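Local coordinates for pullulanase (Klebsiella oxytoca, PDB 2YOC), which hydrolyses the alpha-1,6-glucosidic linkages of pullulan and the branch points of related alpha-glucans as a glycosyl hydrolase exported by a type 2 secretion system, at residues H353-V364 against G600-I611; A750-A758 against S831-D839. One frame throughout, in Å; residues are numbered along the deposited sequence.

Contact 1: residues H353-V364 against G600-I611. With SO4 (sulfate ion), chain P.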
loop_
_atom_site.group_PDB
_atom_site.type_symbol
_atom_site.label_atom_id
_atom_site.label_comp_id
_atom_site.label_asym_id
_atom_site.label_seq_id
_atom_site.Cartn_x
_atom_site.Cartn_y
_atom_site.Cartn_z
ATOM N N HIS B 353 52.475 -8.679 20.802
ATOM C CA HIS B 353 51.493 -8.504 19.729
ATOM C C HIS B 353 50.840 -9.849 19.473
ATOM O O HIS B 353 51.533 -10.777 19.054
ATOM C CB HIS B 353 52.134 -7.979 18.432
ATOM C CG HIS B 353 51.148 -7.288 17.557
ATOM N ND1 HIS B 353 49.969 -7.907 17.169
ATOM C CD2 HIS B 353 51.151 -6.023 17.086
ATOM C CE1 HIS B 353 49.303 -7.007 16.463
ATOM N NE2 HIS B 353 49.978 -5.860 16.376
ATOM N N PRO B 354 49.510 -9.986 19.665
ATOM C CA PRO B 354 48.869 -11.292 19.446
ATOM C C PRO B 354 48.886 -11.826 18.014
ATOM O O PRO B 354 48.776 -13.041 17.837
ATOM C CB PRO B 354 47.455 -11.090 19.984
ATOM C CG PRO B 354 47.528 -9.859 20.844
ATOM C CD PRO B 354 48.533 -9.002 20.160
ATOM N N GLN B 355 49.074 -10.948 17.008
ATOM C CA GLN B 355 49.172 -11.358 15.605
ATOM C C GLN B 355 50.436 -12.198 15.356
ATOM O O GLN B 355 50.369 -13.189 14.628
ATOM C CB GLN B 355 49.155 -10.156 14.661
ATOM C CG GLN B 355 48.817 -10.535 13.230
ATOM C CD GLN B 355 48.850 -9.347 12.323
ATOM O OE1 GLN B 355 48.197 -8.325 12.574
ATOM N NE2 GLN B 355 49.567 -9.472 11.217
ATOM N N SER B 356 51.577 -11.791 15.947
ATOM C CA SER B 356 52.869 -12.452 15.823
ATOM C C SER B 356 53.147 -13.398 17.014
ATOM O O SER B 356 54.106 -14.187 16.989
ATOM C CB SER B 356 53.970 -11.404 15.713
ATOM O OG SER B 356 53.992 -10.580 16.866
ATOM N N ARG B 357 52.320 -13.301 18.059
ATOM C CA ARG B 357 52.455 -14.063 19.294
ATOM C C ARG B 357 53.783 -13.801 19.997
ATOM O O ARG B 357 54.161 -14.551 20.905
ATOM C CB ARG B 357 52.175 -15.545 19.106
ATOM C CG ARG B 357 50.706 -15.811 19.136
ATOM C CD ARG B 357 50.439 -17.280 19.050
ATOM N NE ARG B 357 50.613 -17.936 20.346
ATOM C CZ ARG B 357 50.634 -19.253 20.512
ATOM N NH1 ARG B 357 50.486 -20.062 19.469
ATOM N NH2 ARG B 357 50.795 -19.773 21.725
ATOM N N LYS B 358 54.465 -12.709 19.625
ATOM C CA LYS B 358 55.729 -12.363 20.257
ATOM C C LYS B 358 55.791 -10.981 20.950
ATOM O O LYS B 358 54.881 -10.154 20.808
ATOM C CB LYS B 358 56.922 -12.654 19.343
ATOM C CG LYS B 358 56.858 -12.048 17.963
ATOM C CD LYS B 358 58.070 -12.504 17.172
ATOM C CE LYS B 358 58.773 -11.373 16.464
ATOM N NZ LYS B 358 60.252 -11.438 16.635
ATOM N N VAL B 359 56.816 -10.792 21.794
ATOM C CA VAL B 359 57.031 -9.539 22.506
ATOM C C VAL B 359 57.920 -8.746 21.565
ATOM O O VAL B 359 59.117 -9.004 21.416
ATOM C CB VAL B 359 57.582 -9.672 23.957
ATOM C CG1 VAL B 359 57.718 -8.297 24.611
ATOM C CG2 VAL B 359 56.690 -10.580 24.812
ATOM N N GLU B 360 57.261 -7.879 20.822
ATOM C CA GLU B 360 57.821 -7.037 19.785
ATOM C C GLU B 360 58.614 -5.899 20.357
ATOM O O GLU B 360 58.273 -5.343 21.403
ATOM C CB GLU B 360 56.688 -6.487 18.896
ATOM C CG GLU B 360 56.019 -7.530 18.014
ATOM C CD GLU B 360 56.830 -8.069 16.843
ATOM O OE1 GLU B 360 57.791 -7.402 16.387
ATOM O OE2 GLU B 360 56.464 -9.160 16.351
ATOM N N GLN B 361 59.681 -5.557 19.661
ATOM C CA GLN B 361 60.485 -4.414 20.014
ATOM C C GLN B 361 60.683 -3.561 18.778
ATOM O O GLN B 361 61.323 -4.010 17.812
ATOM C CB GLN B 361 61.775 -4.799 20.700
ATOM C CG GLN B 361 61.598 -4.822 22.197
ATOM C CD GLN B 361 62.892 -5.109 22.902
ATOM O OE1 GLN B 361 63.436 -6.215 22.855
ATOM N NE2 GLN B 361 63.400 -4.118 23.599
ATOM N N TYR B 362 60.025 -2.364 18.777
ATOM C CA TYR B 362 60.062 -1.399 17.685
ATOM C C TYR B 362 59.890 0.052 18.148
ATOM O O TYR B 362 59.366 0.310 19.237
ATOM C CB TYR B 362 59.027 -1.738 16.585
ATOM C CG TYR B 362 57.681 -2.281 17.039
ATOM C CD1 TYR B 362 56.976 -1.683 18.081
ATOM C CD2 TYR B 362 57.056 -3.318 16.349
ATOM C CE1 TYR B 362 55.731 -2.158 18.478
ATOM C CE2 TYR B 362 55.820 -3.813 16.752
ATOM C CZ TYR B 362 55.168 -3.237 17.823
ATOM O OH TYR B 362 53.934 -3.693 18.200
ATOM N N GLU B 363 60.322 0.995 17.305
ATOM C CA GLU B 363 60.136 2.415 17.535
ATOM C C GLU B 363 58.987 2.832 16.652
ATOM O O GLU B 363 58.987 2.547 15.453
ATOM C CB GLU B 363 61.383 3.205 17.199
ATOM C CG GLU B 363 62.459 3.076 18.253
ATOM C CD GLU B 363 63.629 3.986 17.976
ATOM O OE1 GLU B 363 63.400 5.086 17.420
ATOM O OE2 GLU B 363 64.778 3.590 18.284
ATOM N N VAL B 364 57.971 3.452 17.279
ATOM C CA VAL B 364 56.707 3.869 16.661
ATOM C C VAL B 364 56.554 5.382 16.813
ATOM O O VAL B 364 57.001 5.941 17.810
ATOM C CB VAL B 364 55.518 3.109 17.343
ATOM C CG1 VAL B 364 54.205 3.266 16.568
ATOM C CG2 VAL B 364 55.831 1.631 17.521
ATOM N N GLY B 600 48.963 -4.618 12.465
ATOM C CA GLY B 600 50.002 -5.644 12.560
ATOM C C GLY B 600 51.330 -5.103 13.036
ATOM O O GLY B 600 51.565 -3.890 12.990
ATOM N N PRO B 601 52.240 -5.974 13.504
ATOM C CA PRO B 601 53.517 -5.471 14.038
ATOM C C PRO B 601 54.585 -5.153 12.991
ATOM O O PRO B 601 55.704 -4.757 13.363
ATOM C CB PRO B 601 53.953 -6.572 15.000
ATOM C CG PRO B 601 53.376 -7.791 14.443
ATOM C CD PRO B 601 52.138 -7.436 13.650
ATOM N N THR B 602 54.260 -5.301 11.683
ATOM C CA THR B 602 55.282 -5.065 10.661
ATOM C C THR B 602 55.063 -3.903 9.739
ATOM O O THR B 602 56.044 -3.207 9.426
ATOM C CB THR B 602 55.711 -6.351 9.967
ATOM O OG1 THR B 602 54.572 -6.963 9.357
ATOM C CG2 THR B 602 56.372 -7.324 10.925
ATOM N N ASP B 603 53.805 -3.675 9.298
ATOM C CA ASP B 603 53.553 -2.566 8.369
ATOM C C ASP B 603 54.104 -1.249 8.863
ATOM O O ASP B 603 53.891 -0.855 10.021
ATOM C CB ASP B 603 52.076 -2.347 8.050
ATOM C CG ASP B 603 51.502 -3.106 6.893
ATOM O OD1 ASP B 603 51.139 -4.281 7.092
ATOM O OD2 ASP B 603 51.307 -2.484 5.802
ATOM N N ARG B 604 54.791 -0.567 7.953
ATOM C CA ARG B 604 55.376 0.751 8.125
ATOM C C ARG B 604 54.306 1.759 8.643
ATOM O O ARG B 604 54.577 2.532 9.564
ATOM C CB ARG B 604 55.880 1.177 6.746
ATOM C CG ARG B 604 56.352 2.599 6.656
ATOM C CD ARG B 604 56.770 2.899 5.244
ATOM N NE ARG B 604 55.622 3.212 4.398
ATOM C CZ ARG B 604 55.170 4.440 4.183
ATOM N NH1 ARG B 604 55.747 5.486 4.777
ATOM N NH2 ARG B 604 54.139 4.638 3.374
ATOM N N THR B 605 53.096 1.704 8.050
ATOM C CA THR B 605 52.003 2.604 8.372
ATOM C C THR B 605 51.120 2.180 9.553
ATOM O O THR B 605 50.185 2.905 9.906
ATOM C CB THR B 605 51.249 3.045 7.120
ATOM O OG1 THR B 605 50.352 2.000 6.746
ATOM C CG2 THR B 605 52.165 3.403 5.977
ATOM N N SER B 606 51.413 1.030 10.177
ATOM C CA SER B 606 50.692 0.625 11.379
ATOM C C SER B 606 51.305 1.451 12.528
ATOM O O SER B 606 52.532 1.400 12.764
ATOM C CB SER B 606 50.858 -0.865 11.650
ATOM O OG SER B 606 50.299 -1.189 12.914
ATOM N N VAL B 607 50.477 2.297 13.169
ATOM C CA VAL B 607 50.945 3.128 14.282
ATOM C C VAL B 607 50.163 2.683 15.522
ATOM O O VAL B 607 50.741 2.106 16.446
ATOM C CB VAL B 607 50.877 4.663 13.994
ATOM C CG1 VAL B 607 51.497 5.461 15.130
ATOM C CG2 VAL B 607 51.544 5.033 12.664
ATOM N N LEU B 608 48.844 2.817 15.467
ATOM C CA LEU B 608 47.931 2.434 16.548
ATOM C C LEU B 608 47.999 0.955 16.950
ATOM O O LEU B 608 47.994 0.655 18.148
ATOM C CB LEU B 608 46.483 2.839 16.219
ATOM C CG LEU B 608 46.201 4.322 16.226
ATOM C CD1 LEU B 608 44.884 4.610 15.591
ATOM C CD2 LEU B 608 46.294 4.891 17.643
ATOM N N ASP B 609 48.063 0.034 15.962
ATOM C CA ASP B 609 48.120 -1.389 16.285
ATOM C C ASP B 609 49.508 -1.873 16.758
ATOM O O ASP B 609 49.632 -2.987 17.276
ATOM C CB ASP B 609 47.524 -2.260 15.171
ATOM C CG ASP B 609 47.091 -3.638 15.660
ATOM O OD1 ASP B 609 46.301 -3.707 16.650
ATOM O OD2 ASP B 609 47.581 -4.653 15.095
ATOM N N LYS B 610 50.544 -1.034 16.611
ATOM C CA LYS B 610 51.860 -1.378 17.118
ATOM C C LYS B 610 51.932 -0.987 18.603
ATOM O O LYS B 610 52.624 -1.662 19.369
ATOM C CB LYS B 610 52.970 -0.672 16.336
ATOM C CG LYS B 610 53.296 -1.282 14.984
ATOM C CD LYS B 610 54.656 -0.775 14.586
ATOM C CE LYS B 610 55.041 -1.093 13.167
ATOM N NZ LYS B 610 54.963 0.120 12.312
ATOM N N ILE B 611 51.199 0.098 19.009
ATOM C CA ILE B 611 51.187 0.620 20.391
ATOM C C ILE B 611 50.267 -0.155 21.336
ATOM O O ILE B 611 50.703 -0.567 22.419
ATOM C CB ILE B 611 51.019 2.161 20.481
ATOM C CG1 ILE B 611 52.013 2.870 19.552
ATOM C CG2 ILE B 611 51.237 2.629 21.898
ATOM C CD1 ILE B 611 51.649 4.266 19.188
HETATM S S SO4 P . 53.892 0.422 2.897
HETATM O O1 SO4 P . 55.237 0.093 3.400
HETATM O O2 SO4 P . 52.959 0.615 4.032
HETATM O O3 SO4 P . 53.404 -0.695 2.100
HETATM O O4 SO4 P . 53.961 1.635 2.060
#

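Contact 2: residues A750-A758 against S831-D839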
loop_
_atom_site.group_PDB
_atom_site.type_symbol
_atom_site.label_atom_id
_atom_site.label_comp_id
_atom_site.label_asym_id
_atom_site.label_seq_id
_atom_site.Cartn_x
_atom_site.Cartn_y
_atom_site.Cartn_z
ATOM N N ALA B 750 14.605 10.588 -18.352
ATOM C CA ALA B 750 13.889 9.352 -18.068
ATOM C C ALA B 750 12.411 9.618 -18.301
ATOM O O ALA B 750 11.851 10.540 -17.688
ATOM C CB ALA B 750 14.119 8.931 -16.632
ATOM N N GLY B 751 11.834 8.887 -19.253
ATOM C CA GLY B 751 10.427 8.998 -19.631
ATOM C C GLY B 751 10.170 9.974 -20.767
ATOM O O GLY B 751 9.666 9.581 -21.827
ATOM N N VAL B 752 10.525 11.257 -20.544
ATOM C CA VAL B 752 10.340 12.376 -21.479
ATOM C C VAL B 752 11.083 12.266 -22.814
ATOM O O VAL B 752 10.519 12.608 -23.860
ATOM C CB VAL B 752 10.564 13.753 -20.820
ATOM C CG1 VAL B 752 9.550 14.008 -19.718
ATOM C CG2 VAL B 752 11.991 13.910 -20.305
ATOM N N LEU B 753 12.362 11.863 -22.767
ATOM C CA LEU B 753 13.213 11.734 -23.951
ATOM C C LEU B 753 14.078 10.492 -23.736
ATOM O O LEU B 753 15.216 10.579 -23.250
ATOM C CB LEU B 753 14.014 13.042 -24.184
ATOM C CG LEU B 753 15.057 13.090 -25.300
ATOM C CD1 LEU B 753 14.459 12.784 -26.658
ATOM C CD2 LEU B 753 15.759 14.423 -25.317
ATOM N N PRO B 754 13.498 9.304 -24.004
ATOM C CA PRO B 754 14.236 8.064 -23.743
ATOM C C PRO B 754 15.320 7.776 -24.750
ATOM O O PRO B 754 15.238 8.208 -25.897
ATOM C CB PRO B 754 13.153 6.974 -23.739
ATOM C CG PRO B 754 11.839 7.690 -23.935
ATOM C CD PRO B 754 12.159 9.014 -24.543
ATOM N N ASN B 755 16.350 7.065 -24.299
ATOM C CA ASN B 755 17.455 6.630 -25.136
ATOM C C ASN B 755 17.130 5.231 -25.687
ATOM O O ASN B 755 16.276 4.533 -25.127
ATOM C CB ASN B 755 18.773 6.667 -24.354
ATOM C CG ASN B 755 18.872 5.798 -23.113
ATOM O OD1 ASN B 755 18.351 4.679 -23.033
ATOM N ND2 ASN B 755 19.660 6.252 -22.151
ATOM N N GLU B 756 17.808 4.818 -26.770
ATOM C CA GLU B 756 17.560 3.519 -27.421
ATOM C C GLU B 756 17.543 2.281 -26.532
ATOM O O GLU B 756 16.867 1.317 -26.888
ATOM C CB GLU B 756 18.424 3.311 -28.675
ATOM C CG GLU B 756 19.853 2.868 -28.420
ATOM C CD GLU B 756 20.786 3.914 -27.843
ATOM O OE1 GLU B 756 20.572 5.126 -28.089
ATOM O OE2 GLU B 756 21.757 3.506 -27.168
ATOM N N LEU B 757 18.250 2.308 -25.382
ATOM C CA LEU B 757 18.309 1.151 -24.476
ATOM C C LEU B 757 17.264 1.156 -23.346
ATOM O O LEU B 757 17.004 0.104 -22.750
ATOM C CB LEU B 757 19.737 0.935 -23.915
ATOM C CG LEU B 757 20.934 0.966 -24.888
ATOM C CD1 LEU B 757 22.195 0.532 -24.185
ATOM C CD2 LEU B 757 20.735 0.050 -26.054
ATOM N N ALA B 758 16.660 2.329 -23.073
ATOM C CA ALA B 758 15.684 2.540 -21.999
ATOM C C ALA B 758 14.405 1.701 -22.107
ATOM O O ALA B 758 13.882 1.495 -23.210
ATOM C CB ALA B 758 15.341 4.018 -21.879
ATOM N N SER B 831 26.282 11.728 -20.386
ATOM C CA SER B 831 26.866 11.123 -21.593
ATOM C C SER B 831 26.438 9.647 -21.742
ATOM O O SER B 831 26.016 9.248 -22.826
ATOM C CB SER B 831 28.383 11.275 -21.593
ATOM O OG SER B 831 28.731 12.646 -21.456
ATOM N N TYR B 832 26.424 8.889 -20.641
ATOM C CA TYR B 832 25.950 7.499 -20.619
ATOM C C TYR B 832 24.423 7.390 -20.822
ATOM O O TYR B 832 23.951 6.436 -21.441
ATOM C CB TYR B 832 26.221 6.876 -19.239
ATOM C CG TYR B 832 27.555 6.206 -19.004
ATOM C CD1 TYR B 832 28.082 5.309 -19.930
ATOM C CD2 TYR B 832 28.208 6.329 -17.782
ATOM C CE1 TYR B 832 29.283 4.639 -19.687
ATOM C CE2 TYR B 832 29.393 5.646 -17.518
ATOM C CZ TYR B 832 29.928 4.797 -18.471
ATOM O OH TYR B 832 31.105 4.139 -18.201
ATOM N N LYS B 833 23.652 8.331 -20.218
ATOM C CA LYS B 833 22.182 8.270 -20.159
ATOM C C LYS B 833 21.310 9.074 -21.163
ATOM O O LYS B 833 20.141 8.714 -21.351
ATOM C CB LYS B 833 21.700 8.487 -18.711
ATOM C CG LYS B 833 21.978 7.328 -17.775
ATOM C CD LYS B 833 22.062 7.772 -16.315
ATOM C CE LYS B 833 23.041 6.946 -15.514
ATOM N NZ LYS B 833 22.560 5.560 -15.243
ATOM N N ALA B 834 21.846 10.159 -21.763
ATOM C CA ALA B 834 21.088 11.013 -22.687
ATOM C C ALA B 834 20.791 10.366 -24.035
ATOM O O ALA B 834 21.621 9.606 -24.550
ATOM C CB ALA B 834 21.797 12.345 -22.888
ATOM N N SER B 835 19.607 10.680 -24.610
ATOM C CA SER B 835 19.188 10.168 -25.924
ATOM C C SER B 835 20.106 10.732 -26.997
ATOM O O SER B 835 20.584 11.860 -26.854
ATOM C CB SER B 835 17.737 10.547 -26.226
ATOM O OG SER B 835 17.307 10.074 -27.492
ATOM N N GLN B 836 20.346 9.941 -28.068
ATOM C CA GLN B 836 21.178 10.323 -29.217
ATOM C C GLN B 836 20.739 11.699 -29.757
ATOM O O GLN B 836 21.564 12.452 -30.281
ATOM C CB GLN B 836 21.102 9.240 -30.323
ATOM C CG GLN B 836 22.247 9.299 -31.350
ATOM C CD GLN B 836 22.400 8.039 -32.167
ATOM O OE1 GLN B 836 22.189 8.049 -33.379
ATOM N NE2 GLN B 836 22.860 6.950 -31.549
ATOM N N GLU B 837 19.440 12.027 -29.552
ATOM C CA GLU B 837 18.740 13.250 -29.947
ATOM C C GLU B 837 19.172 14.476 -29.147
ATOM O O GLU B 837 19.041 15.601 -29.634
ATOM C CB GLU B 837 17.212 13.052 -29.826
ATOM C CG GLU B 837 16.612 12.178 -30.919
ATOM C CD GLU B 837 15.095 12.155 -31.027
ATOM O OE1 GLU B 837 14.415 12.147 -29.972
ATOM O OE2 GLU B 837 14.587 12.091 -32.172
ATOM N N ALA B 838 19.657 14.271 -27.920
ATOM C CA ALA B 838 20.079 15.390 -27.097
ATOM C C ALA B 838 21.446 15.958 -27.515
ATOM O O ALA B 838 22.493 15.359 -27.255
ATOM C CB ALA B 838 20.057 14.999 -25.632
ATOM N N ASP B 839 21.410 17.110 -28.207
ATOM C CA ASP B 839 22.585 17.841 -28.694
ATOM C C ASP B 839 23.327 18.508 -27.547
ATOM O O ASP B 839 22.739 18.708 -26.478
ATOM C CB ASP B 839 22.170 18.896 -29.728
ATOM C CG ASP B 839 20.952 19.714 -29.329
ATOM O OD1 ASP B 839 19.814 19.162 -29.389
ATOM O OD2 ASP B 839 21.128 20.905 -28.967
#

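Contact 1: residues H353-V364 against G600-I611
His353 lies over Pro601 where the beta-sandwich module of the CBM48 (isoamylase N-terminal) family meets a loop that follows strand 586-591 of the (beta/alpha)8 barrel. The imidazole takes the pyrrolidine on one face: Pro601 CD sits 3.8 Å from the centroid of the His353 ring, a CH-pi contact. At the ring edge, His353 NE2 makes a weak hydrogen bond of 3.0 Å to Asp609 OD2, bent to 125° at the hydrogen, with ring and carboxylate planes 79° apart. The same oxygen accepts Gly600 N, while Asp609 OD1 receives Trp614 N, so both carboxylate oxygens are engaged. At its other ring nitrogen, ND1, His353 accepts Gln355 N near the ring plane; bonds at both nitrogens would limit rotation of the ring. Gln355 brings OE1 to 3.2 Å from Gly600 CA. Ser356 and Glu360, joined by a hydrogen bond from OG to OE2, border the proline from another side, Glu360 CD lying 3.7 Å from Pro601 CB.

Along strand 358-364 the next inward residue is Tyr362, whose chi1 of 38° sets the ring against Lys610. The ring carries Lys610 CD over one face, and Pro601 CB comes to the edge. Tyr362 OH donates to Lys610 O at 2.7 Å, in the carbonyl plane and on a lone pair. The lysine chain runs on past the ring, and its NZ bonds to the carbonyls of Asp603 and Ser606. Val364 closes the strand's packing, its CG1 lying 3.8 Å from Val607 CG1 and 3.7 Å from Ile611 CG1.

Contact 2: residues A750-A758 against S831-D839
Asn755 and Ser835 bring two loops together, their CA atoms 4.0 Å apart, where the connection between strands 718-720 and 814-816 of the (beta/alpha)8 barrel meets the one between 814-816 and 860-864, at the exit of helix 826-833. Each residue also opens a type I beta turn, Asn755 to Ala758 and Ser835 to Ala838.

The asparagine holds its CG between the backbone N and the carbonyl carbon (chi1 60°), which lets one amide serve both sides. OD1 folds back to its own turn and takes weak bonds from Leu757 N and Ala758 N. ND2 points across to the helix end and donates to Lys833 O at 2.6 Å, approaching from above the carbonyl plane, and it also reaches Arg741 O. Arg741 NH1 in turn binds the carbonyls of Tyr832 and Ala834, tying the helix exit to helix 739-742.

Ser835 OG stands anti to the backbone N (chi1 180°), which directs it at Pro754 O in a weak 3.2 Å hydrogen bond. Ser835 CB lies 3.8 Å from Leu753 CG. This leucine splits its two methyls: CD2 faces Ala838 CB at 4.3 Å, and CD1 rests 3.4 Å from Glu837 OE1.

Contacts 1 and 2 lie on opposite sides of the chain's centre, their own centres 55 Å apart and their nearest atoms about 32 Å apart. Contact 1 joins two domains, the CBM48-family module and the catalytic barrel, whereas contact 2 joins two connections within the barrel domain, either side of strand 814-816 in sequence. The 600-611 loop follows strand 586-591 at the C-terminal side of the barrel, where the active site of this family lies, but neither contact has an assigned catalytic residue. In contact 1 the Val607 side chain is about 11 Å from a bound calcium ion, too far to be a ligand. A sulfate, probably from the crystallisation liquor, lies beside the Arg604 guanidinium in long, mostly weak hydrogen bonds.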